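Local structure of branched-chain alpha-ketoacid decarboxylase (Lactococcus lactis, 2VBF) at residues G48-Q53 / V134-A139; T93-G98 / G121-K126; I287-F292 / Q361-Q366. The protein probably decarboxylates branched-chain and aromatic alpha-keto acids to aldehydes, with thiamine diphosphate and magnesium as its cofactors. All coordinates share one frame; numbering follows the deposited sequence. Where two conformers were deposited one is given.

Contact 1: residues G48-Q53 / V134-A139. With TPP (thiamine diphosphate), chain D.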
loop_
_atom_site.group_PDB
_atom_site.type_symbol
_atom_site.label_atom_id
_atom_site.label_comp_id
_atom_site.label_asym_id
_atom_site.label_seq_id
_atom_site.Cartn_x
_atom_site.Cartn_y
_atom_site.Cartn_z
ATOM N N GLY A 48 13.132 -1.975 -9.176
ATOM C CA GLY A 48 12.655 -1.113 -10.237
ATOM C C GLY A 48 13.858 -0.587 -10.980
ATOM O O GLY A 48 14.975 -0.661 -10.478
ATOM N N ASP A 49 13.655 -0.068 -12.180
ATOM C CA ASP A 49 14.797 0.350 -12.992
ATOM C C ASP A 49 15.694 1.377 -12.264
ATOM O O ASP A 49 16.902 1.376 -12.454
ATOM C CB ASP A 49 14.380 0.799 -14.411
ATOM C CG ASP A 49 13.663 2.135 -14.439
ATOM O OD1 ASP A 49 12.771 2.372 -13.601
ATOM O OD2 ASP A 49 13.984 2.958 -15.324
ATOM N N TYR A 50 15.108 2.191 -11.383
ATOM C CA TYR A 50 15.862 3.200 -10.632
ATOM C C TYR A 50 16.679 2.610 -9.469
ATOM O O TYR A 50 17.378 3.364 -8.775
ATOM C CB TYR A 50 14.911 4.278 -10.086
ATOM C CG TYR A 50 14.097 5.035 -11.128
ATOM C CD1 TYR A 50 14.650 5.400 -12.351
ATOM C CD2 TYR A 50 12.768 5.411 -10.878
ATOM C CE1 TYR A 50 13.911 6.118 -13.295
ATOM C CE2 TYR A 50 12.028 6.100 -11.815
ATOM C CZ TYR A 50 12.603 6.460 -13.025
ATOM O OH TYR A 50 11.868 7.175 -13.952
ATOM N N ASN A 51 16.607 1.302 -9.222
ATOM C CA ASN A 51 17.443 0.702 -8.171
ATOM C C ASN A 51 18.224 -0.569 -8.541
ATOM O O ASN A 51 18.836 -1.177 -7.669
ATOM C CB ASN A 51 16.639 0.507 -6.873
ATOM C CG ASN A 51 15.591 -0.578 -6.965
ATOM O OD1 ASN A 51 15.746 -1.548 -7.705
ATOM N ND2 ASN A 51 14.534 -0.452 -6.154
ATOM N N LEU A 52 18.211 -0.959 -9.820
ATOM C CA LEU A 52 18.786 -2.250 -10.210
ATOM C C LEU A 52 20.304 -2.302 -10.050
ATOM O O LEU A 52 20.832 -3.324 -9.636
ATOM C CB LEU A 52 18.387 -2.626 -11.640
ATOM C CG LEU A 52 16.885 -2.818 -11.884
ATOM C CD1 LEU A 52 16.636 -3.226 -13.339
ATOM C CD2 LEU A 52 16.237 -3.826 -10.936
ATOM N N GLN A 53 20.995 -1.202 -10.352
ATOM C CA GLN A 53 22.453 -1.152 -10.235
ATOM C C GLN A 53 22.871 -1.311 -8.761
ATOM O O GLN A 53 23.804 -2.048 -8.443
ATOM C CB GLN A 53 22.991 0.155 -10.835
ATOM C CG GLN A 53 22.966 0.247 -12.381
ATOM C CD GLN A 53 21.569 0.454 -12.960
ATOM O OE1 GLN A 53 20.629 -0.244 -12.590
ATOM N NE2 GLN A 53 21.432 1.410 -13.873
ATOM N N VAL A 134 9.546 11.788 -16.608
ATOM C CA VAL A 134 9.797 10.363 -16.595
ATOM C C VAL A 134 8.783 9.588 -15.745
ATOM O O VAL A 134 8.058 10.138 -14.887
ATOM C CB VAL A 134 11.222 10.047 -16.100
ATOM C CG1 VAL A 134 12.272 10.563 -17.119
ATOM C CG2 VAL A 134 11.456 10.620 -14.671
ATOM N N HIS A 135 8.760 8.282 -15.980
ATOM C CA HIS A 135 7.870 7.398 -15.248
ATOM C C HIS A 135 8.082 7.490 -13.738
ATOM O O HIS A 135 9.200 7.714 -13.264
ATOM C CB HIS A 135 8.002 5.948 -15.740
ATOM C CG HIS A 135 9.350 5.329 -15.514
ATOM N ND1 HIS A 135 10.412 5.514 -16.375
ATOM C CD2 HIS A 135 9.796 4.496 -14.546
ATOM C CE1 HIS A 135 11.456 4.837 -15.934
ATOM N NE2 HIS A 135 11.110 4.203 -14.831
ATOM N N HIS A 136 6.982 7.301 -13.008
ATOM C CA HIS A 136 6.909 7.402 -11.551
ATOM C C HIS A 136 7.038 8.850 -11.060
ATOM O O HIS A 136 7.477 9.076 -9.936
ATOM C CB HIS A 136 7.928 6.532 -10.788
ATOM C CG HIS A 136 8.012 5.102 -11.220
ATOM N ND1 HIS A 136 6.990 4.425 -11.855
ATOM C CD2 HIS A 136 9.011 4.202 -11.052
ATOM C CE1 HIS A 136 7.379 3.181 -12.095
ATOM N NE2 HIS A 136 8.599 3.021 -11.612
ATOM N N THR A 137 6.662 9.820 -11.897
ATOM C CA THR A 137 6.570 11.222 -11.478
ATOM C C THR A 137 5.191 11.780 -11.810
ATOM O O THR A 137 4.391 11.114 -12.475
ATOM C CB THR A 137 7.651 12.120 -12.142
ATOM O OG1 THR A 137 7.346 12.353 -13.522
ATOM C CG2 THR A 137 9.028 11.469 -12.019
ATOM N N LEU A 138 4.931 13.006 -11.366
ATOM C CA LEU A 138 3.684 13.702 -11.690
ATOM C C LEU A 138 3.770 14.493 -13.001
ATOM O O LEU A 138 2.865 15.285 -13.319
ATOM C CB LEU A 138 3.290 14.627 -10.528
ATOM C CG LEU A 138 3.239 13.974 -9.142
ATOM C CD1 LEU A 138 2.814 14.990 -8.089
ATOM C CD2 LEU A 138 2.314 12.750 -9.126
ATOM N N ALA A 139 4.851 14.274 -13.753
ATOM C CA ALA A 139 5.110 14.973 -15.026
ATOM C C ALA A 139 5.124 16.500 -14.842
ATOM O O ALA A 139 4.564 17.253 -15.648
ATOM C CB ALA A 139 4.103 14.550 -16.103
HETATM N "N1'" TPP D . 7.019 -1.521 -8.065
HETATM C "C2'" TPP D . 5.897 -0.830 -8.470
HETATM C CM2 TPP D . 4.787 -0.585 -7.499
HETATM N "N3'" TPP D . 5.831 -0.374 -9.754
HETATM C "C4'" TPP D . 6.860 -0.604 -10.651
HETATM N "N4'" TPP D . 6.729 -0.093 -11.869
HETATM C "C5'" TPP D . 7.994 -1.326 -10.255
HETATM C "C6'" TPP D . 8.053 -1.787 -8.943
HETATM C "C7'" TPP D . 9.130 -1.615 -11.242
HETATM N N3 TPP D . 8.740 -2.544 -12.308
HETATM C C2 TPP D . 8.300 -2.193 -13.581
HETATM S S1 TPP D . 7.928 -3.418 -14.575
HETATM C C5 TPP D . 8.333 -4.463 -13.413
HETATM C C4 TPP D . 8.775 -3.896 -12.213
HETATM C CM4 TPP D . 9.214 -4.655 -10.987
HETATM C C6 TPP D . 8.220 -5.923 -13.755
HETATM C C7 TPP D . 6.799 -6.391 -14.058
HETATM O O7 TPP D . 6.914 -7.791 -14.251
HETATM P PA TPP D . 5.750 -8.669 -14.941
HETATM O O1A TPP D . 4.438 -8.184 -14.345
HETATM O O2A TPP D . 6.041 -10.116 -14.624
HETATM O O3A TPP D . 5.793 -8.266 -16.486
HETATM P PB TPP D . 6.603 -8.995 -17.693
HETATM O O1B TPP D . 7.504 -7.940 -18.258
HETATM O O2B TPP D . 5.574 -9.450 -18.681
HETATM O O3B TPP D . 7.338 -10.173 -17.114
HETATM O O HOH W 1 11.326 1.748 -11.261
#
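Y50 and H135 approach from opposite directions, and their rings settle almost parallel, planes 9° apart, but slid so far that they barely overlap. The slide sets the phenol oxygen over the centre of one imidazole face, and from there Y50 OH donates to the backbone H135 O at 2.8 Å. H135 uses its ring edge differently: H135 NE2 gives its N-H almost straight (170°) to D49 OD1 at 2.8 Å, the oxygen lying near the imidazole plane. D49 carries CG between its backbone N and carbonyl carbon (chi1 72°), which folds the carboxylate back so that OD1 also sits above the Y50 ring. That same oxygen accepts from a water 2.8 Å from D49 OD1, which lies in the ring plane of H136, 3.0 Å from H136 NE2. H136 is set with its plane at right angles to that of Y50, H136 CD2 being 3.6 Å from Y50 CE2, and brings a ring edge to the cofactor, with H136 CE1 3.3 Å from TPP N4'. The second subunit holds the far nitrogens: H135 ND1 bonds to its D308 and H136 ND1 to its W424 carbonyl. A leucine in place of Y50 would probably leave the H135 carbonyl without its donor and strip the phenol from one imidazole face. An aspartate and two consecutive histidines, the second at the aminopyrimidine, recall the active sites of pyruvate decarboxylase and related enzymes.

Contact 2: residues T93-G98 / G121-K126. With TPP (thiamine diphosphate), chain D.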
loop_
_atom_site.group_PDB
_atom_site.type_symbol
_atom_site.label_atom_id
_atom_site.label_comp_id
_atom_site.label_asym_id
_atom_site.label_seq_id
_atom_site.Cartn_x
_atom_site.Cartn_y
_atom_site.Cartn_z
ATOM N N THR A 93 13.140 0.457 -2.190
ATOM C CA THR A 93 12.020 0.652 -3.111
ATOM C C THR A 93 12.469 1.502 -4.280
ATOM O O THR A 93 13.598 1.997 -4.301
ATOM C CB THR A 93 10.833 1.336 -2.408
ATOM O OG1 THR A 93 11.239 2.627 -1.930
ATOM C CG2 THR A 93 10.334 0.493 -1.245
ATOM N N THR A 94 11.575 1.672 -5.247
ATOM C CA THR A 94 11.815 2.556 -6.369
ATOM C C THR A 94 11.013 3.855 -6.178
ATOM O O THR A 94 9.957 3.880 -5.552
ATOM C CB THR A 94 11.492 1.835 -7.680
ATOM O OG1 THR A 94 12.130 2.504 -8.782
ATOM C CG2 THR A 94 9.990 1.726 -7.869
ATOM N N PHE A 95 11.581 4.938 -6.699
ATOM C CA PHE A 95 11.012 6.277 -6.666
ATOM C C PHE A 95 9.503 6.335 -6.955
ATOM O O PHE A 95 9.022 5.680 -7.894
ATOM C CB PHE A 95 11.737 7.122 -7.723
ATOM C CG PHE A 95 11.463 8.581 -7.628
ATOM C CD1 PHE A 95 12.069 9.341 -6.644
ATOM C CD2 PHE A 95 10.629 9.211 -8.529
ATOM C CE1 PHE A 95 11.835 10.685 -6.548
ATOM C CE2 PHE A 95 10.384 10.577 -8.434
ATOM C CZ PHE A 95 10.991 11.308 -7.435
ATOM N N GLY A 96 8.776 7.108 -6.145
ATOM C CA GLY A 96 7.353 7.342 -6.345
ATOM C C GLY A 96 6.475 6.147 -6.031
ATOM O O GLY A 96 5.894 6.047 -4.947
ATOM N N VAL A 97 6.377 5.233 -6.984
ATOM C CA VAL A 97 5.446 4.099 -6.855
ATOM C C VAL A 97 5.838 3.101 -5.748
ATOM O O VAL A 97 4.972 2.562 -5.057
ATOM C CB VAL A 97 5.259 3.348 -8.193
ATOM C CG1 VAL A 97 4.713 4.269 -9.260
ATOM C CG2 VAL A 97 6.588 2.709 -8.643
ATOM N N GLY A 98 7.131 2.865 -5.565
ATOM C CA GLY A 98 7.607 1.959 -4.523
ATOM C C GLY A 98 7.488 2.605 -3.151
ATOM O O GLY A 98 6.834 2.080 -2.222
ATOM N N GLY A 121 15.509 4.190 -4.593
ATOM C CA GLY A 121 16.233 4.404 -5.831
ATOM C C GLY A 121 15.525 5.431 -6.693
ATOM O O GLY A 121 14.325 5.329 -6.909
ATOM N N SER A 122 16.264 6.432 -7.165
ATOM C CA SER A 122 15.680 7.536 -7.922
ATOM C C SER A 122 16.384 7.728 -9.271
ATOM O O SER A 122 17.467 7.167 -9.505
ATOM C CB SER A 122 15.700 8.837 -7.092
ATOM O OG SER A 122 17.020 9.225 -6.772
ATOM N N PRO A 123 15.763 8.491 -10.171
ATOM C CA PRO A 123 16.393 8.731 -11.487
ATOM C C PRO A 123 17.784 9.382 -11.386
ATOM O O PRO A 123 18.130 9.966 -10.359
ATOM C CB PRO A 123 15.409 9.658 -12.186
ATOM C CG PRO A 123 14.115 9.480 -11.482
ATOM C CD PRO A 123 14.446 9.154 -10.066
ATOM N N THR A 124 18.575 9.294 -12.449
ATOM C CA THR A 124 19.910 9.888 -12.417
ATOM C C THR A 124 19.848 11.373 -12.079
ATOM O O THR A 124 18.865 12.056 -12.392
ATOM C CB THR A 124 20.670 9.737 -13.769
ATOM O OG1 THR A 124 19.970 10.447 -14.796
ATOM C CG2 THR A 124 20.824 8.280 -14.166
ATOM N N SER A 125 20.898 11.866 -11.429
ATOM C CA SER A 125 21.044 13.285 -11.145
ATOM C C SER A 125 20.743 14.154 -12.360
ATOM O O SER A 125 20.083 15.189 -12.239
ATOM C CB SER A 125 22.464 13.578 -10.628
ATOM O OG SER A 125 22.728 12.845 -9.440
ATOM N N LYS A 126 21.219 13.738 -13.537
ATOM C CA LYS A 126 21.008 14.524 -14.754
ATOM C C LYS A 126 19.528 14.595 -15.123
ATOM O O LYS A 126 19.026 15.664 -15.453
ATOM C CB LYS A 126 21.807 13.967 -15.937
ATOM C CG LYS A 126 21.450 14.653 -17.252
ATOM C CD LYS A 126 22.459 14.396 -18.344
ATOM C CE LYS A 126 21.974 14.984 -19.669
ATOM N NZ LYS A 126 21.862 16.473 -19.638
HETATM N "N1'" TPP D . 7.019 -1.521 -8.065
HETATM C "C2'" TPP D . 5.897 -0.830 -8.470
HETATM C CM2 TPP D . 4.787 -0.585 -7.499
HETATM N "N3'" TPP D . 5.831 -0.374 -9.754
HETATM C "C4'" TPP D . 6.860 -0.604 -10.651
HETATM N "N4'" TPP D . 6.729 -0.093 -11.869
HETATM C "C5'" TPP D . 7.994 -1.326 -10.255
HETATM C "C6'" TPP D . 8.053 -1.787 -8.943
HETATM C "C7'" TPP D . 9.130 -1.615 -11.242
HETATM N N3 TPP D . 8.740 -2.544 -12.308
HETATM C C2 TPP D . 8.300 -2.193 -13.581
HETATM S S1 TPP D . 7.928 -3.418 -14.575
HETATM C C5 TPP D . 8.333 -4.463 -13.413
HETATM C C4 TPP D . 8.775 -3.896 -12.213
HETATM C CM4 TPP D . 9.214 -4.655 -10.987
HETATM C C6 TPP D . 8.220 -5.923 -13.755
HETATM C C7 TPP D . 6.799 -6.391 -14.058
HETATM O O7 TPP D . 6.914 -7.791 -14.251
HETATM P PA TPP D . 5.750 -8.669 -14.941
HETATM O O1A TPP D . 4.438 -8.184 -14.345
HETATM O O2A TPP D . 6.041 -10.116 -14.624
HETATM O O3A TPP D . 5.793 -8.266 -16.486
HETATM P PB TPP D . 6.603 -8.995 -17.693
HETATM O O1B TPP D . 7.504 -7.940 -18.258
HETATM O O2B TPP D . 5.574 -9.450 -18.681
HETATM O O3B TPP D . 7.338 -10.173 -17.114
#
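F95 lays one face of its phenyl ring against P123, with the proline CD offset toward the rim, 3.9 Å from F95 CG. This is a CH-pi contact: P123 CD is 4.2 Å from the F95 ring centroid and 21° off the ring normal, while the two side chains cross at about a right angle. With CG anti to the backbone N (chi1 -168°), the ring swings out beyond the end of its own strand and comes alongside the neighbouring one, where F95 CD1 also meets S122 CB at 3.7 Å. S122 turns its hydroxyl to N186, and F146 meets the F95 ring edge-to-face.

Beneath this apolar patch the backbones form a parallel bridge. G121 lies opposite T94 and bonds to the residues flanking it: G121 N donates to T93 O (2.9 Å, 164°), and F95 N donates to G121 O (2.8 Å), the second bond being more bent at its hydrogen. The two strands belong to a beta-alpha-beta unit, 89-94, 97-111 and 116-122, in the parallel sheet of the N-terminal thiamine diphosphate-binding domain. Past F95 the chain bends through G96, whose phi is positive, toward helix 97-111. V97, just beyond, presses CG2 on the cofactor's aminopyrimidine, V97 CG2 being 3.4 Å from TPP N3'; W424 of the second subunit packs on the same valine.

The chemistry therefore divides in two. Directional backbone bonds fix the register of the strand ends, whereas the ring and proline meet through dispersion and weakly polarised C-H groups, so that this buried seam closes without asking any side-chain polar atom for a bond across it.

Contact 3: residues I287-F292 / Q361-Q366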
loop_
_atom_site.group_PDB
_atom_site.type_symbol
_atom_site.label_atom_id
_atom_site.label_comp_id
_atom_site.label_asym_id
_atom_site.label_seq_id
_atom_site.Cartn_x
_atom_site.Cartn_y
_atom_site.Cartn_z
ATOM N N ILE A 287 -8.006 -8.057 38.270
ATOM C CA ILE A 287 -8.262 -7.246 39.471
ATOM C C ILE A 287 -7.061 -7.137 40.436
ATOM O O ILE A 287 -6.710 -6.028 40.865
ATOM C CB ILE A 287 -9.566 -7.713 40.208
ATOM C CG1 ILE A 287 -9.968 -6.735 41.308
ATOM C CG2 ILE A 287 -9.438 -9.139 40.733
ATOM C CD1 ILE A 287 -10.406 -5.402 40.779
ATOM N N SER A 288 -6.414 -8.255 40.768
ATOM C CA SER A 288 -5.252 -8.172 41.672
ATOM C C SER A 288 -4.117 -7.339 41.067
ATOM O O SER A 288 -3.472 -6.576 41.778
ATOM C CB SER A 288 -4.746 -9.547 42.107
ATOM O OG SER A 288 -4.080 -10.229 41.062
ATOM N N LEU A 289 -3.879 -7.486 39.761
ATOM C CA LEU A 289 -2.871 -6.675 39.069
ATOM C C LEU A 289 -3.213 -5.181 39.110
ATOM O O LEU A 289 -2.382 -4.348 39.471
ATOM C CB LEU A 289 -2.717 -7.152 37.617
ATOM C CG LEU A 289 -1.571 -6.511 36.831
ATOM C CD1 LEU A 289 -1.051 -7.440 35.743
ATOM C CD2 LEU A 289 -2.008 -5.193 36.244
ATOM N N LYS A 290 -4.446 -4.860 38.731
ATOM C CA LYS A 290 -4.964 -3.499 38.784
ATOM C C LYS A 290 -4.757 -2.865 40.158
ATOM O O LYS A 290 -4.199 -1.787 40.282
ATOM C CB LYS A 290 -6.450 -3.518 38.460
ATOM C CG LYS A 290 -7.027 -2.160 38.201
ATOM C CD LYS A 290 -8.348 -2.285 37.463
ATOM C CE LYS A 290 -9.557 -2.314 38.379
ATOM N NZ LYS A 290 -9.289 -2.799 39.748
ATOM N N ASN A 291 -5.182 -3.565 41.196
ATOM C CA ASN A 291 -5.038 -3.061 42.551
ATOM C C ASN A 291 -3.583 -2.826 42.968
ATOM O O ASN A 291 -3.289 -1.851 43.661
ATOM C CB ASN A 291 -5.688 -4.030 43.535
ATOM C CG ASN A 291 -7.204 -4.077 43.406
ATOM O OD1 ASN A 291 -7.831 -3.179 42.824
ATOM N ND2 ASN A 291 -7.803 -5.131 43.956
ATOM N N PHE A 292 -2.686 -3.716 42.542
ATOM C CA PHE A 292 -1.282 -3.633 42.892
ATOM C C PHE A 292 -0.665 -2.398 42.244
ATOM O O PHE A 292 -0.078 -1.542 42.924
ATOM C CB PHE A 292 -0.534 -4.902 42.443
ATOM C CG PHE A 292 0.846 -5.036 43.037
ATOM C CD1 PHE A 292 1.086 -5.934 44.069
ATOM C CD2 PHE A 292 1.909 -4.272 42.562
ATOM C CE1 PHE A 292 2.349 -6.062 44.625
ATOM C CE2 PHE A 292 3.176 -4.379 43.128
ATOM C CZ PHE A 292 3.397 -5.287 44.164
ATOM N N GLN A 361 5.448 -9.025 48.545
ATOM C CA GLN A 361 4.803 -10.050 47.755
ATOM C C GLN A 361 4.408 -9.474 46.405
ATOM O O GLN A 361 4.469 -8.262 46.188
ATOM C CB GLN A 361 3.555 -10.562 48.476
ATOM C CG GLN A 361 3.841 -11.267 49.800
ATOM C CD GLN A 361 4.774 -12.452 49.631
ATOM O OE1 GLN A 361 5.906 -12.444 50.132
ATOM N NE2 GLN A 361 4.317 -13.469 48.900
ATOM N N TYR A 362 4.024 -10.363 45.498
ATOM C CA TYR A 362 3.513 -9.959 44.196
ATOM C C TYR A 362 2.008 -10.244 44.237
ATOM O O TYR A 362 1.349 -9.887 45.210
ATOM C CB TYR A 362 4.263 -10.715 43.095
ATOM C CG TYR A 362 5.766 -10.555 43.222
ATOM C CD1 TYR A 362 6.361 -9.296 43.144
ATOM C CD2 TYR A 362 6.591 -11.656 43.443
ATOM C CE1 TYR A 362 7.730 -9.136 43.270
ATOM C CE2 TYR A 362 7.968 -11.510 43.566
ATOM C CZ TYR A 362 8.531 -10.246 43.484
ATOM O OH TYR A 362 9.893 -10.103 43.603
ATOM N N ILE A 363 1.463 -10.841 43.184
ATOM C CA ILE A 363 0.071 -11.253 43.176
ATOM C C ILE A 363 0.016 -12.734 42.855
ATOM O O ILE A 363 0.940 -13.267 42.234
ATOM C CB ILE A 363 -0.742 -10.424 42.148
ATOM C CG1 ILE A 363 -0.232 -10.641 40.719
ATOM C CG2 ILE A 363 -0.701 -8.940 42.504
ATOM C CD1 ILE A 363 -1.013 -9.846 39.685
ATOM N N ASP A 364 -1.056 -13.392 43.282
ATOM C CA ASP A 364 -1.188 -14.830 43.081
ATOM C C ASP A 364 -1.249 -15.119 41.591
ATOM O O ASP A 364 -2.051 -14.529 40.868
ATOM C CB ASP A 364 -2.440 -15.378 43.777
ATOM C CG ASP A 364 -2.367 -15.276 45.301
ATOM O OD1 ASP A 364 -1.339 -14.796 45.833
ATOM O OD2 ASP A 364 -3.348 -15.678 45.969
ATOM N N LYS A 365 -0.369 -16.001 41.134
ATOM C CA LYS A 365 -0.392 -16.446 39.751
ATOM C C LYS A 365 -1.358 -17.617 39.627
ATOM O O LYS A 365 -1.289 -18.575 40.402
ATOM C CB LYS A 365 1.009 -16.851 39.273
ATOM C CG LYS A 365 1.834 -15.679 38.724
ATOM C CD LYS A 365 2.573 -16.049 37.435
ATOM C CE LYS A 365 3.115 -14.816 36.723
ATOM N NZ LYS A 365 4.189 -14.130 37.488
ATOM N N GLN A 366 -2.269 -17.523 38.661
ATOM C CA GLN A 366 -3.214 -18.598 38.387
ATOM C C GLN A 366 -2.486 -19.774 37.736
ATOM O O GLN A 366 -1.575 -19.585 36.918
ATOM C CB GLN A 366 -4.341 -18.104 37.478
ATOM C CG GLN A 366 -5.524 -19.055 37.376
ATOM C CD GLN A 366 -6.702 -18.449 36.632
ATOM O OE1 GLN A 366 -6.564 -17.445 35.928
ATOM N NE2 GLN A 366 -7.871 -19.059 36.785
HETATM O O HOH W 2 -4.089 -13.149 40.866
#
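A helix turn, 287-292, runs past an irregular length of chain, 361-366, and the two backbones come nearest at S288 and I363, whose CA atoms are 6.3 Å apart. No direct hydrogen bond joins them; the isoleucine does most of the work. Its CG1 stands between the backbone N and carbonyl carbon (chi1 62°) and the chain then runs extended to CD1, so that the two branches divide over the helix surface. I363 CD1 reaches L289 CB at 3.8 Å and passes 3.4 Å from S288 OG, while I363 CG2 meets F292 CD1 at 3.8 Å. The helix, 287-295, leads into strand 298-302 of the mixed sheet in the central domain, and L277 on edge strand 276-279 touches L289, F292 and I363, so L277 backs the isoleucine and the helix from the sheet. The 361-366 loop thereby lies against both a helix and an edge strand of this alpha/beta domain. F292 presents a ring edge to the loop: Q361 O lies near the ring plane, 3.4 Å from F292 CE1, and the same carbonyl is hydrogen-bonded to Y358 OH. K230 makes a cation-pi contact with this phenylalanine. Beside S288 a water donates to S288 OG, 2.9 Å away; its approach to D364 O is unusually short and therefore doubtful. S288 OG has a further partner in E286. Y362 points away from the helix and bonds through its hydroxyl to the K256 carbonyl.

Overall arrangement
Contacts 1 and 2 are two faces of one buried region: their centres lie 5 Å apart, both touch thiamine diphosphate and the second subunit, and the loop at Y50 packs on the strand ends of contact 2, with N51 ND2 near T93 O. Contact 3 lies across the chain's centre, about 57 Å from contact 1 between centres, partly buried and meeting no other protein chain. Their chemistry follows their place. Contact 1 is polar and aromatic, linked by side-chain bonds and a bridging water; contact 2 rests on sheet backbone bonds with a ring packed on proline; contact 3 relies on an isoleucine packed against a phenylalanine, a leucine and a serine, without a direct hydrogen bond.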